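Local coordinates for N-terminal acetyltransferase B complex subunit MDM20 (Candida albicans, PDB 5K04), which serves as the non-catalytic subunit of the NatB complex, which acetylates protein N-termini, and probably acts as a helical scaffold around the catalytic subunit, at residues A[126-129]-A[130-134]; A[318-321]-A[322-326]. All coordinates share one frame; numbering follows the deposited sequence.

Interaction 1: A[126-129]-A[130-134]; sequences FKVF and NRIFM
Val128 and Ile132, one helical turn apart, touch through their branch ends: CG1 of Val128 lies 3.6 Å from CD1 of Ile132, the two side chains crossing at a slant. The Val128 branch that does this stands anti to the backbone N (chi1 160°), which leads it up the helix toward the next turn. Beneath this apolar pair, Ile132 N donates to Val128 O at 2.7 Å, the shortest of the four i+4 bonds that join 126-129 to 130-134 and nearly straight at 167°. One residue on, Phe133 N reaches Phe129 O at 2.9 Å. The same oxygen also lies over one face of the Phe133 ring, 3.0 Å above its plane and displaced toward the rim, so the carbonyl meets both the amide and the aromatic surface of Phe133. CE2 of that ring approaches CB of Phe129 at 4.2 Å. Earlier in the helix, Asn130 N bonds to Phe126 O at 3.0 Å, and Arg131 N to Lys127 O at 2.9 Å; the latter oxygen also lies over a face of the Arg131 guanidinium. The polar ends bind neighbouring parts of the chain: Lys127 forms a salt bridge with Glu161, Asn130 ND2 bonds to Ser152 OG, and Arg131 NE bonds to Ser95 OG. Phe129 meets the Phe117 ring edge-to-face, and the Phe133 ring meets those of Phe117 and Trp148. Helix 126-138 is thereby held by both helix 109-120 and helix 143-157, the consecutive-helix packing of an alpha-helical solenoid, consistent with the TPR relationship of this family.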
ATOM      1  N   PHE A 126      -8.488 -20.713   0.483  1.00 66.39           N
ATOM      2  CA  PHE A 126      -9.675 -20.706   1.334  1.00 70.02           C
ATOM      3  C   PHE A 126     -10.347 -22.073   1.409  1.00 57.17           C
ATOM      4  O   PHE A 126     -11.121 -22.314   2.342  1.00 51.05           O
ATOM      5  CB  PHE A 126     -10.680 -19.654   0.840  1.00 67.47           C
ATOM      6  CG  PHE A 126     -10.183 -18.234   0.932  1.00 70.70           C
ATOM      7  CD1 PHE A 126      -9.449 -17.806   2.020  1.00 74.80           C
ATOM      8  CD2 PHE A 126     -10.463 -17.324  -0.078  1.00 74.79           C
ATOM      9  CE1 PHE A 126      -8.998 -16.493   2.095  1.00 73.85           C
ATOM     10  CE2 PHE A 126     -10.016 -16.014  -0.006  1.00 71.38           C
ATOM     11  CZ  PHE A 126      -9.287 -15.600   1.079  1.00 68.61           C
ATOM     12  N   LYS A 127     -10.096 -22.954   0.432  1.00 64.41           N
ATOM     13  CA  LYS A 127     -10.560 -24.338   0.533  1.00 74.32           C
ATOM     14  C   LYS A 127      -9.813 -25.081   1.626  1.00 65.93           C
ATOM     15  O   LYS A 127     -10.378 -25.972   2.270  1.00 46.86           O
ATOM     16  CB  LYS A 127     -10.392 -25.064  -0.810  1.00 78.08           C
ATOM     17  CG  LYS A 127     -11.562 -24.877  -1.761  1.00 84.64           C
ATOM     18  CD  LYS A 127     -11.212 -25.231  -3.196  1.00 89.17           C
ATOM     19  CE  LYS A 127     -12.342 -24.827  -4.143  1.00 90.52           C
ATOM     20  NZ  LYS A 127     -11.947 -24.946  -5.574  1.00 94.55           N
ATOM     21  N   VAL A 128      -8.544 -24.718   1.841  1.00 73.43           N
ATOM     22  CA  VAL A 128      -7.761 -25.287   2.931  1.00 59.24           C
ATOM     23  C   VAL A 128      -8.221 -24.721   4.274  1.00 46.86           C
ATOM     24  O   VAL A 128      -8.459 -25.476   5.221  1.00 38.42           O
ATOM     25  CB  VAL A 128      -6.262 -25.049   2.683  1.00 58.75           C
ATOM     26  CG1 VAL A 128      -5.483 -25.183   3.963  1.00 61.10           C
ATOM     27  CG2 VAL A 128      -5.753 -26.053   1.667  1.00 53.09           C
ATOM     28  N   PHE A 129      -8.372 -23.390   4.369  1.00 44.06           N
ATOM     29  CA  PHE A 129      -8.917 -22.788   5.584  1.00 46.58           C
ATOM     30  C   PHE A 129     -10.202 -23.490   5.996  1.00 47.84           C
ATOM     31  O   PHE A 129     -10.370 -23.899   7.149  1.00 36.57           O
ATOM     32  CB  PHE A 129      -9.206 -21.297   5.369  1.00 50.52           C
ATOM     33  CG  PHE A 129      -8.002 -20.401   5.456  1.00 63.73           C
ATOM     34  CD1 PHE A 129      -6.819 -20.724   4.813  1.00 72.10           C
ATOM     35  CD2 PHE A 129      -8.079 -19.194   6.144  1.00 67.60           C
ATOM     36  CE1 PHE A 129      -5.720 -19.878   4.878  1.00 73.10           C
ATOM     37  CE2 PHE A 129      -6.985 -18.343   6.219  1.00 72.79           C
ATOM     38  CZ  PHE A 129      -5.803 -18.688   5.582  1.00 74.91           C
ATOM     39  N   ASN A 130     -11.129 -23.626   5.043  1.00 49.93           N
ATOM     40  CA  ASN A 130     -12.425 -24.222   5.312  1.00 47.77           C
ATOM     41  C   ASN A 130     -12.293 -25.706   5.633  1.00 43.30           C
ATOM     42  O   ASN A 130     -13.023 -26.231   6.480  1.00 32.70           O
ATOM     43  CB  ASN A 130     -13.336 -24.000   4.104  1.00 41.30           C
ATOM     44  CG  ASN A 130     -14.614 -24.779   4.196  1.00 37.38           C
ATOM     45  OD1 ASN A 130     -14.685 -25.938   3.788  1.00 29.48           O
ATOM     46  ND2 ASN A 130     -15.645 -24.144   4.747  1.00 44.97           N
ATOM     47  N   ARG A 131     -11.359 -26.390   4.972  1.00 46.88           N
ATOM     48  CA  ARG A 131     -11.096 -27.780   5.313  1.00 48.80           C
ATOM     49  C   ARG A 131     -10.506 -27.906   6.715  1.00 42.37           C
ATOM     50  O   ARG A 131     -10.898 -28.791   7.481  1.00 34.72           O
ATOM     51  CB  ARG A 131     -10.170 -28.417   4.275  1.00 51.09           C
ATOM     52  CG  ARG A 131      -9.946 -29.907   4.519  1.00 53.84           C
ATOM     53  CD  ARG A 131      -9.950 -30.704   3.214  1.00 63.88           C
ATOM     54  NE  ARG A 131      -8.799 -30.404   2.367  1.00 68.10           N
ATOM     55  CZ  ARG A 131      -8.869 -29.812   1.179  1.00 74.11           C
ATOM     56  NH1 ARG A 131     -10.043 -29.454   0.675  1.00 81.73           N
ATOM     57  NH2 ARG A 131      -7.759 -29.583   0.493  1.00 77.18           N
ATOM     58  N   ILE A 132      -9.560 -27.032   7.069  1.00 48.87           N
ATOM     59  CA  ILE A 132      -8.993 -27.067   8.416  1.00 50.83           C
ATOM     60  C   ILE A 132     -10.083 -26.842   9.444  1.00 50.02           C
ATOM     61  O   ILE A 132     -10.211 -27.583  10.426  1.00 30.94           O
ATOM     62  CB  ILE A 132      -7.886 -26.015   8.568  1.00 42.98           C
ATOM     63  CG1 ILE A 132      -6.701 -26.379   7.687  1.00 43.61           C
ATOM     64  CG2 ILE A 132      -7.490 -25.883  10.045  1.00 43.56           C
ATOM     65  CD1 ILE A 132      -5.692 -25.252   7.549  1.00 49.12           C
ATOM     66  N   PHE A 133     -10.889 -25.808   9.221  1.00 48.81           N
ATOM     67  CA  PHE A 133     -11.949 -25.466  10.146  1.00 41.91           C
ATOM     68  C   PHE A 133     -13.005 -26.562  10.229  1.00 40.52           C
ATOM     69  O   PHE A 133     -13.615 -26.754  11.286  1.00 32.83           O
ATOM     70  CB  PHE A 133     -12.544 -24.125   9.721  1.00 41.33           C
ATOM     71  CG  PHE A 133     -11.566 -22.981   9.816  1.00 43.48           C
ATOM     72  CD1 PHE A 133     -10.439 -23.080  10.617  1.00 45.78           C
ATOM     73  CD2 PHE A 133     -11.769 -21.810   9.122  1.00 49.97           C
ATOM     74  CE1 PHE A 133      -9.525 -22.023  10.715  1.00 39.75           C
ATOM     75  CE2 PHE A 133     -10.865 -20.751   9.216  1.00 45.73           C
ATOM     76  CZ  PHE A 133      -9.741 -20.867  10.007  1.00 44.60           C
ATOM     77  N   MET A 134     -13.214 -27.307   9.143  1.00 49.33           N
ATOM     78  CA  MET A 134     -14.152 -28.423   9.185  1.00 47.84           C
ATOM     79  C   MET A 134     -13.692 -29.489  10.179  1.00 41.22           C
ATOM     80  O   MET A 134     -14.464 -29.925  11.040  1.00 37.55           O
ATOM     81  CB  MET A 134     -14.333 -29.014   7.780  1.00 49.02           C
ATOM     82  CG  MET A 134     -15.400 -30.137   7.675  1.00 45.38           C
ATOM     83  SD  MET A 134     -14.808 -31.750   8.135  1.00 33.16           S
ATOM     84  CE  MET A 134     -13.707 -31.972   6.763  1.00 53.31           C
TER

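Interaction 2: A[318-321]-A[322-326]; sequences YELP and TSFIG
Pro321 O receives two backbone N-H groups of the first helical turn, both weakly: Phe324 N at 3.1 Å with a bent N-H...O angle of 125°, and Ile325 N at a long 3.5 Å but nearly straight, 168°. Pro321 is the N-cap residue of the short helix 322-326, and its carbonyl opens the i+3 and i+4 bonding of that helix. The proline ring also packs on the turn it begins. Its CG comes 4.0 Å from CB of Phe324, the two side chains slanting across each other, while its CB lies 3.8 Å from OG of Ser323. That hydroxyl sits between its own backbone N and carbonyl carbon (chi1 59°) and hydrogen-bonds to Glu295 of helix 295-305. Leu320, whose CB is directed at the helix, extends the apolar cover: this atom is 4.4 Å from CD2 of Phe324, approaching the ring obliquely, and contacts Ile325 more loosely. Phe324 is the buried member of the group. Its ring makes edge-to-face contacts with Tyr302 and Phe346; Val298 touches both it and Leu320. The loop-to-helix junction is thus seated against helix 295-305, with Thr322 on its exposed side. CG1 of Ile325 lies 3.8 Å from Pro321 O.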
ATOM      1  N   TYR A 318     -21.694  18.720  -8.294  1.00 62.40           N
ATOM      2  CA  TYR A 318     -22.994  19.009  -8.874  1.00 59.97           C
ATOM      3  C   TYR A 318     -22.808  19.731 -10.199  1.00 60.50           C
ATOM      4  O   TYR A 318     -21.706  20.150 -10.560  1.00 60.69           O
ATOM      5  CB  TYR A 318     -23.851  19.848  -7.918  1.00 56.94           C
ATOM      6  CG  TYR A 318     -24.007  19.232  -6.543  1.00 58.66           C
ATOM      7  CD1 TYR A 318     -24.772  18.084  -6.359  1.00 52.61           C
ATOM      8  CD2 TYR A 318     -23.394  19.794  -5.432  1.00 59.90           C
ATOM      9  CE1 TYR A 318     -24.927  17.517  -5.110  1.00 58.96           C
ATOM     10  CE2 TYR A 318     -23.534  19.224  -4.175  1.00 61.54           C
ATOM     11  CZ  TYR A 318     -24.307  18.084  -4.022  1.00 56.62           C
ATOM     12  OH  TYR A 318     -24.460  17.505  -2.787  1.00 43.14           O
ATOM     13  N   GLU A 319     -23.909  19.852 -10.936  1.00 66.72           N
ATOM     14  CA  GLU A 319     -23.921  20.583 -12.199  1.00 71.39           C
ATOM     15  C   GLU A 319     -24.286  22.019 -11.868  1.00 68.38           C
ATOM     16  O   GLU A 319     -25.452  22.342 -11.624  1.00 59.85           O
ATOM     17  CB  GLU A 319     -24.885  19.951 -13.197  1.00 83.32           C
ATOM     18  CG  GLU A 319     -24.170  19.201 -14.323  1.00 89.60           C
ATOM     19  CD  GLU A 319     -25.099  18.304 -15.122  1.00 92.21           C
ATOM     20  OE1 GLU A 319     -25.364  17.167 -14.668  1.00 91.87           O
ATOM     21  OE2 GLU A 319     -25.568  18.740 -16.199  1.00 87.40           O
ATOM     22  N   LEU A 320     -23.279  22.870 -11.836  1.00 66.79           N
ATOM     23  CA  LEU A 320     -23.475  24.217 -11.350  1.00 59.77           C
ATOM     24  C   LEU A 320     -24.079  25.093 -12.441  1.00 60.06           C
ATOM     25  O   LEU A 320     -23.678  25.009 -13.604  1.00 57.02           O
ATOM     26  CB  LEU A 320     -22.152  24.787 -10.866  1.00 57.94           C
ATOM     27  CG  LEU A 320     -21.688  23.892  -9.710  1.00 57.27           C
ATOM     28  CD1 LEU A 320     -20.253  24.181  -9.287  1.00 55.00           C
ATOM     29  CD2 LEU A 320     -22.656  24.005  -8.531  1.00 48.11           C
ATOM     30  N   PRO A 321     -25.059  25.921 -12.094  1.00 67.77           N
ATOM     31  CA  PRO A 321     -25.648  26.824 -13.089  1.00 74.18           C
ATOM     32  C   PRO A 321     -24.630  27.850 -13.573  1.00 80.93           C
ATOM     33  O   PRO A 321     -23.778  28.316 -12.813  1.00 78.78           O
ATOM     34  CB  PRO A 321     -26.804  27.482 -12.329  1.00 68.34           C
ATOM     35  CG  PRO A 321     -26.415  27.356 -10.880  1.00 71.04           C
ATOM     36  CD  PRO A 321     -25.682  26.060 -10.768  1.00 67.32           C
ATOM     37  N   THR A 322     -24.730  28.204 -14.859  1.00 87.81           N
ATOM     38  CA  THR A 322     -23.793  29.157 -15.447  1.00 82.53           C
ATOM     39  C   THR A 322     -23.938  30.558 -14.851  1.00 70.86           C
ATOM     40  O   THR A 322     -23.008  31.363 -14.950  1.00 67.97           O
ATOM     41  CB  THR A 322     -23.967  29.186 -16.974  1.00 78.81           C
ATOM     42  OG1 THR A 322     -25.329  29.489 -17.301  1.00 82.09           O
ATOM     43  CG2 THR A 322     -23.597  27.832 -17.583  1.00 75.21           C
ATOM     44  N   SER A 323     -25.062  30.847 -14.198  1.00 68.57           N
ATOM     45  CA  SER A 323     -25.222  32.127 -13.511  1.00 75.12           C
ATOM     46  C   SER A 323     -24.347  32.215 -12.261  1.00 81.43           C
ATOM     47  O   SER A 323     -23.775  33.274 -11.973  1.00 82.01           O
ATOM     48  CB  SER A 323     -26.690  32.331 -13.142  1.00 69.98           C
ATOM     49  OG  SER A 323     -27.143  31.285 -12.301  1.00 65.60           O
ATOM     50  N   PHE A 324     -24.258  31.124 -11.490  1.00 79.55           N
ATOM     51  CA  PHE A 324     -23.434  31.129 -10.283  1.00 71.44           C
ATOM     52  C   PHE A 324     -21.972  31.364 -10.622  1.00 64.79           C
ATOM     53  O   PHE A 324     -21.294  32.174  -9.978  1.00 58.28           O
ATOM     54  CB  PHE A 324     -23.601  29.810  -9.526  1.00 69.61           C
ATOM     55  CG  PHE A 324     -22.493  29.526  -8.538  1.00 66.93           C
ATOM     56  CD1 PHE A 324     -22.466  30.154  -7.299  1.00 65.87           C
ATOM     57  CD2 PHE A 324     -21.485  28.624  -8.849  1.00 61.04           C
ATOM     58  CE1 PHE A 324     -21.448  29.891  -6.392  1.00 67.50           C
ATOM     59  CE2 PHE A 324     -20.467  28.353  -7.948  1.00 57.18           C
ATOM     60  CZ  PHE A 324     -20.445  28.986  -6.717  1.00 59.63           C
ATOM     61  N   ILE A 325     -21.475  30.664 -11.643  1.00 68.34           N
ATOM     62  CA  ILE A 325     -20.100  30.832 -12.088  1.00 63.51           C
ATOM     63  C   ILE A 325     -19.875  32.225 -12.652  1.00 74.76           C
ATOM     64  O   ILE A 325     -18.765  32.764 -12.565  1.00 71.85           O
ATOM     65  CB  ILE A 325     -19.761  29.748 -13.118  1.00 63.22           C
ATOM     66  CG1 ILE A 325     -20.009  28.353 -12.525  1.00 62.02           C
ATOM     67  CG2 ILE A 325     -18.328  29.918 -13.617  1.00 65.92           C
ATOM     68  CD1 ILE A 325     -18.958  27.925 -11.507  1.00 58.19           C
ATOM     69  N   GLY A 326     -20.914  32.830 -13.234  1.00 85.94           N
ATOM     70  CA  GLY A 326     -20.792  34.175 -13.766  1.00 86.85           C
ATOM     71  C   GLY A 326     -20.296  35.183 -12.755  1.00 87.53           C
ATOM     72  O   GLY A 326     -19.681  36.186 -13.126  1.00 91.98           O
TER

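How the interactions relate
Interactions 1 and 2 are both local, yet they differ in how much of a helix they take in. Interaction 1 spans the first turns of helix 126-138, partly buried, where successive i+4 bonds coexist with aromatic packing from the helices before and after it. Interaction 2, a surface contact, marks the entry from a loop into helix 322-326; its backbone bonds are weak and Pro321 sits at its N-cap. In both, buried phenylalanine (Phe129 and Phe133; Phe324) packs against other helices. No element is shared. The centres of interactions 1 and 2 are about 57 Å apart, and the nearest atoms of interactions 1 and 2 about 37 Å.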